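Local coordinates for protein endoglucanase (Humicola insolens, PDB 1DYS) that hydrolyses internal beta-1,4-glucosidic linkages of cellulose as a glycoside hydrolase family 6 endoglucanase, helping to recycle plant biomass, at residues W282-F294 / Y334-I346. Sequence-based numbering, arbitrary orientation.
Sequences WCNVNPAGFGQPF and YAQMLTQNAHDEI
Residues 288-291 run past the C-terminal end of helix 332-340, where Phe290 N donates an almost straight hydrogen bond to Leu338 O (3.0 Å, 177°) and Phe290 O accepts one from His343 N. The backbones come nearest at Gly289, whose CA is 3.9 Å from Leu338 CA and makes a CA-H...O contact with Asn341 O; a side chain at this position would collide with that carbonyl. With CG anti to its carbonyl carbon (chi1 -70°), Phe290 lays its ring across Leu338, whose CB sits over the ring centre in a CH-pi contact, 3.6 Å from the centroid; Ala342 CB lies at the ring edge, and Trp308 stacks with the ring from outside the two segments. An alanine here would probably leave Leu338 CB without its aromatic cover and Trp308 without its stacking partner. Toward Trp282, a probable substrate-binding residue, Tyr334 OH donates to Val285 O (2.6 Å), while Met337 CE lies over one face of the tyrosine ring. Farther along, Gln292 CA rests over the His343 ring, and Gln292 NE2 bonds Pro293 O (2.8 Å). Two backbone bonds, the tyrosine hydroxyl and apolar packing thus join helix and tail to 282-294, supplemented by weak bonds at Met337 SD (from Ala288 N) and Glu345 OE1 (from Gln292 NE2).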
# COMPACT_ATOMS: atom_id res chain seq x y z
N TRP A 282 16.78 4.51 6.46
CA TRP A 282 16.31 3.24 5.90
C TRP A 282 15.74 3.26 4.50
O TRP A 282 15.50 2.16 3.96
CB TRP A 282 15.16 2.72 6.81
CG TRP A 282 14.07 3.76 6.91
CD1 TRP A 282 14.02 4.83 7.77
CD2 TRP A 282 12.90 3.87 6.08
NE1 TRP A 282 12.91 5.59 7.51
CE2 TRP A 282 12.20 5.01 6.48
CE3 TRP A 282 12.37 3.08 5.06
CZ2 TRP A 282 11.00 5.42 5.89
CZ3 TRP A 282 11.20 3.49 4.45
CH2 TRP A 282 10.51 4.64 4.87
N CYS A 283 15.34 4.41 3.98
CA CYS A 283 14.62 4.45 2.72
C CYS A 283 15.53 4.59 1.52
O CYS A 283 16.22 5.59 1.39
CB CYS A 283 13.60 5.62 2.71
SG CYS A 283 12.58 5.57 1.22
N ASN A 284 15.54 3.59 0.67
CA ASN A 284 16.29 3.58 -0.58
C ASN A 284 17.69 4.17 -0.38
O ASN A 284 18.09 5.08 -1.08
CB ASN A 284 15.51 4.30 -1.66
CG ASN A 284 14.14 3.69 -1.91
OD1 ASN A 284 13.95 2.46 -1.87
ND2 ASN A 284 13.17 4.55 -2.14
N VAL A 285 18.39 3.56 0.56
CA VAL A 285 19.74 4.05 0.90
C VAL A 285 20.67 3.87 -0.27
O VAL A 285 20.74 2.87 -0.97
CB VAL A 285 20.22 3.40 2.21
CG1 VAL A 285 21.71 3.56 2.48
CG2 VAL A 285 19.35 3.95 3.31
N ASN A 286 21.46 4.93 -0.50
CA ASN A 286 22.39 4.88 -1.64
C ASN A 286 23.62 5.74 -1.30
O ASN A 286 23.52 6.73 -0.60
CB ASN A 286 21.71 5.34 -2.91
CG ASN A 286 21.20 6.77 -2.78
OD1 ASN A 286 21.88 7.74 -3.15
ND2 ASN A 286 20.01 6.92 -2.19
N PRO A 287 24.75 5.30 -1.82
CA PRO A 287 24.95 4.14 -2.65
C PRO A 287 24.89 2.79 -1.96
O PRO A 287 25.26 2.67 -0.79
CB PRO A 287 26.40 4.22 -3.22
CG PRO A 287 27.04 5.30 -2.40
CD PRO A 287 26.02 6.02 -1.55
N ALA A 288 24.35 1.82 -2.68
CA ALA A 288 24.31 0.45 -2.13
C ALA A 288 24.53 -0.58 -3.24
O ALA A 288 24.37 -0.29 -4.42
CB ALA A 288 22.97 0.20 -1.44
N GLY A 289 24.92 -1.79 -2.82
CA GLY A 289 25.10 -2.83 -3.82
C GLY A 289 24.38 -4.11 -3.37
O GLY A 289 24.10 -4.25 -2.16
N PHE A 290 24.13 -4.96 -4.35
CA PHE A 290 23.68 -6.31 -3.99
C PHE A 290 24.78 -6.93 -3.09
O PHE A 290 26.01 -6.80 -3.37
CB PHE A 290 23.55 -7.26 -5.15
CG PHE A 290 22.43 -6.99 -6.12
CD1 PHE A 290 21.14 -6.83 -5.61
CD2 PHE A 290 22.60 -6.99 -7.49
CE1 PHE A 290 20.08 -6.64 -6.46
CE2 PHE A 290 21.54 -6.79 -8.34
CZ PHE A 290 20.26 -6.60 -7.82
N GLY A 291 24.37 -7.55 -2.00
CA GLY A 291 25.36 -8.15 -1.10
C GLY A 291 25.61 -9.60 -1.52
O GLY A 291 25.20 -10.10 -2.55
N GLN A 292 26.37 -10.27 -0.66
CA GLN A 292 26.72 -11.67 -0.84
C GLN A 292 25.47 -12.52 -1.02
O GLN A 292 24.54 -12.47 -0.21
CB GLN A 292 27.44 -12.13 0.46
CG GLN A 292 27.34 -13.60 0.78
CD GLN A 292 28.40 -14.42 0.06
OE1 GLN A 292 29.58 -14.15 0.32
NE2 GLN A 292 28.01 -15.38 -0.77
N PRO A 293 25.45 -13.31 -2.07
CA PRO A 293 24.33 -14.23 -2.31
C PRO A 293 24.30 -15.30 -1.23
O PRO A 293 25.25 -15.54 -0.50
CB PRO A 293 24.55 -14.84 -3.70
CG PRO A 293 25.48 -13.78 -4.32
CD PRO A 293 26.40 -13.35 -3.17
N PHE A 294 23.15 -16.00 -1.16
CA PHE A 294 22.98 -17.03 -0.17
C PHE A 294 24.19 -17.97 -0.05
O PHE A 294 24.70 -18.47 -1.04
CB PHE A 294 21.71 -17.84 -0.47
CG PHE A 294 21.73 -19.21 0.16
CD1 PHE A 294 21.44 -19.34 1.50
CD2 PHE A 294 22.06 -20.35 -0.55
CE1 PHE A 294 21.49 -20.58 2.12
CE2 PHE A 294 22.10 -21.59 0.05
CZ PHE A 294 21.82 -21.72 1.40
N TYR A 334 17.42 2.05 -9.23
CA TYR A 334 18.02 1.52 -8.00
C TYR A 334 18.54 0.10 -8.24
O TYR A 334 19.63 -0.19 -7.73
CB TYR A 334 17.00 1.61 -6.87
CG TYR A 334 17.60 1.45 -5.50
CD1 TYR A 334 17.87 0.17 -5.03
CD2 TYR A 334 17.88 2.51 -4.67
CE1 TYR A 334 18.41 -0.04 -3.77
CE2 TYR A 334 18.40 2.34 -3.41
CZ TYR A 334 18.67 1.05 -2.97
OH TYR A 334 19.21 0.87 -1.72
N ALA A 335 17.76 -0.70 -8.96
CA ALA A 335 18.18 -2.04 -9.33
C ALA A 335 19.46 -1.99 -10.19
O ALA A 335 20.39 -2.76 -9.91
CB ALA A 335 17.10 -2.78 -10.10
N GLN A 336 19.58 -1.05 -11.09
CA GLN A 336 20.83 -0.89 -11.86
C GLN A 336 21.96 -0.54 -10.93
O GLN A 336 23.06 -1.13 -10.99
CB GLN A 336 20.62 0.17 -12.97
CG GLN A 336 19.65 -0.30 -14.04
CD GLN A 336 19.42 0.82 -15.04
OE1 GLN A 336 20.42 1.36 -15.54
NE2 GLN A 336 18.17 1.17 -15.30
N MET A 337 21.79 0.35 -9.95
CA MET A 337 22.80 0.70 -8.98
C MET A 337 23.27 -0.49 -8.17
O MET A 337 24.47 -0.77 -7.95
CB MET A 337 22.34 1.85 -8.07
CG MET A 337 23.25 2.08 -6.88
SD MET A 337 22.52 2.94 -5.47
CE MET A 337 21.40 1.63 -4.94
N LEU A 338 22.30 -1.31 -7.70
CA LEU A 338 22.69 -2.47 -6.89
C LEU A 338 23.55 -3.43 -7.75
O LEU A 338 24.41 -4.09 -7.18
CB LEU A 338 21.48 -3.24 -6.37
CG LEU A 338 20.64 -2.52 -5.29
CD1 LEU A 338 19.34 -3.29 -5.15
CD2 LEU A 338 21.38 -2.33 -3.99
N THR A 339 23.27 -3.45 -9.04
CA THR A 339 24.00 -4.37 -9.93
C THR A 339 25.41 -3.86 -10.15
O THR A 339 26.36 -4.61 -9.94
CB THR A 339 23.28 -4.46 -11.28
OG1 THR A 339 21.93 -4.93 -11.15
CG2 THR A 339 24.01 -5.46 -12.18
N GLN A 340 25.54 -2.62 -10.60
CA GLN A 340 26.90 -2.06 -10.74
C GLN A 340 27.73 -2.15 -9.47
O GLN A 340 28.97 -2.24 -9.55
CB GLN A 340 26.80 -0.58 -11.15
CG GLN A 340 26.04 -0.30 -12.41
CD GLN A 340 25.78 1.16 -12.71
OE1 GLN A 340 26.51 1.74 -13.51
NE2 GLN A 340 24.77 1.75 -12.09
N ASN A 341 27.18 -2.06 -8.26
CA ASN A 341 27.92 -2.14 -7.01
C ASN A 341 27.84 -3.51 -6.35
O ASN A 341 28.24 -3.64 -5.18
CB ASN A 341 27.42 -1.10 -6.01
CG ASN A 341 27.76 0.29 -6.51
OD1 ASN A 341 28.91 0.73 -6.44
ND2 ASN A 341 26.76 0.99 -7.01
N ALA A 342 27.42 -4.50 -7.14
CA ALA A 342 27.26 -5.84 -6.54
C ALA A 342 28.54 -6.47 -6.00
O ALA A 342 29.66 -6.26 -6.47
CB ALA A 342 26.62 -6.80 -7.52
N HIS A 343 28.28 -7.37 -5.06
CA HIS A 343 29.29 -8.24 -4.46
C HIS A 343 29.98 -8.98 -5.60
O HIS A 343 29.34 -9.35 -6.58
CB HIS A 343 28.59 -9.30 -3.61
CG HIS A 343 29.53 -10.08 -2.75
ND1 HIS A 343 30.20 -11.19 -3.21
CD2 HIS A 343 29.90 -9.90 -1.46
CE1 HIS A 343 30.96 -11.65 -2.21
NE2 HIS A 343 30.77 -10.91 -1.13
N ASP A 344 31.30 -9.19 -5.40
CA ASP A 344 32.09 -9.87 -6.43
C ASP A 344 31.63 -11.23 -6.89
O ASP A 344 31.87 -11.64 -8.04
CB ASP A 344 33.53 -10.09 -5.92
CG ASP A 344 34.39 -8.86 -5.90
OD1 ASP A 344 34.01 -7.83 -6.51
OD2 ASP A 344 35.46 -8.91 -5.26
N GLU A 345 30.90 -12.00 -6.08
CA GLU A 345 30.35 -13.26 -6.56
C GLU A 345 29.42 -13.12 -7.77
O GLU A 345 29.36 -14.01 -8.61
CB GLU A 345 29.63 -14.01 -5.42
CG GLU A 345 30.65 -14.23 -4.31
CD GLU A 345 30.40 -15.46 -3.46
OE1 GLU A 345 29.25 -15.91 -3.40
OE2 GLU A 345 31.40 -15.94 -2.89
N ILE A 346 28.69 -12.00 -7.90
CA ILE A 346 27.74 -11.80 -8.98
C ILE A 346 28.45 -11.35 -10.25
O ILE A 346 29.07 -10.27 -10.27
CB ILE A 346 26.72 -10.71 -8.56
CG1 ILE A 346 25.95 -11.31 -7.37
CG2 ILE A 346 25.77 -10.33 -9.67
CD1 ILE A 346 25.33 -10.26 -6.45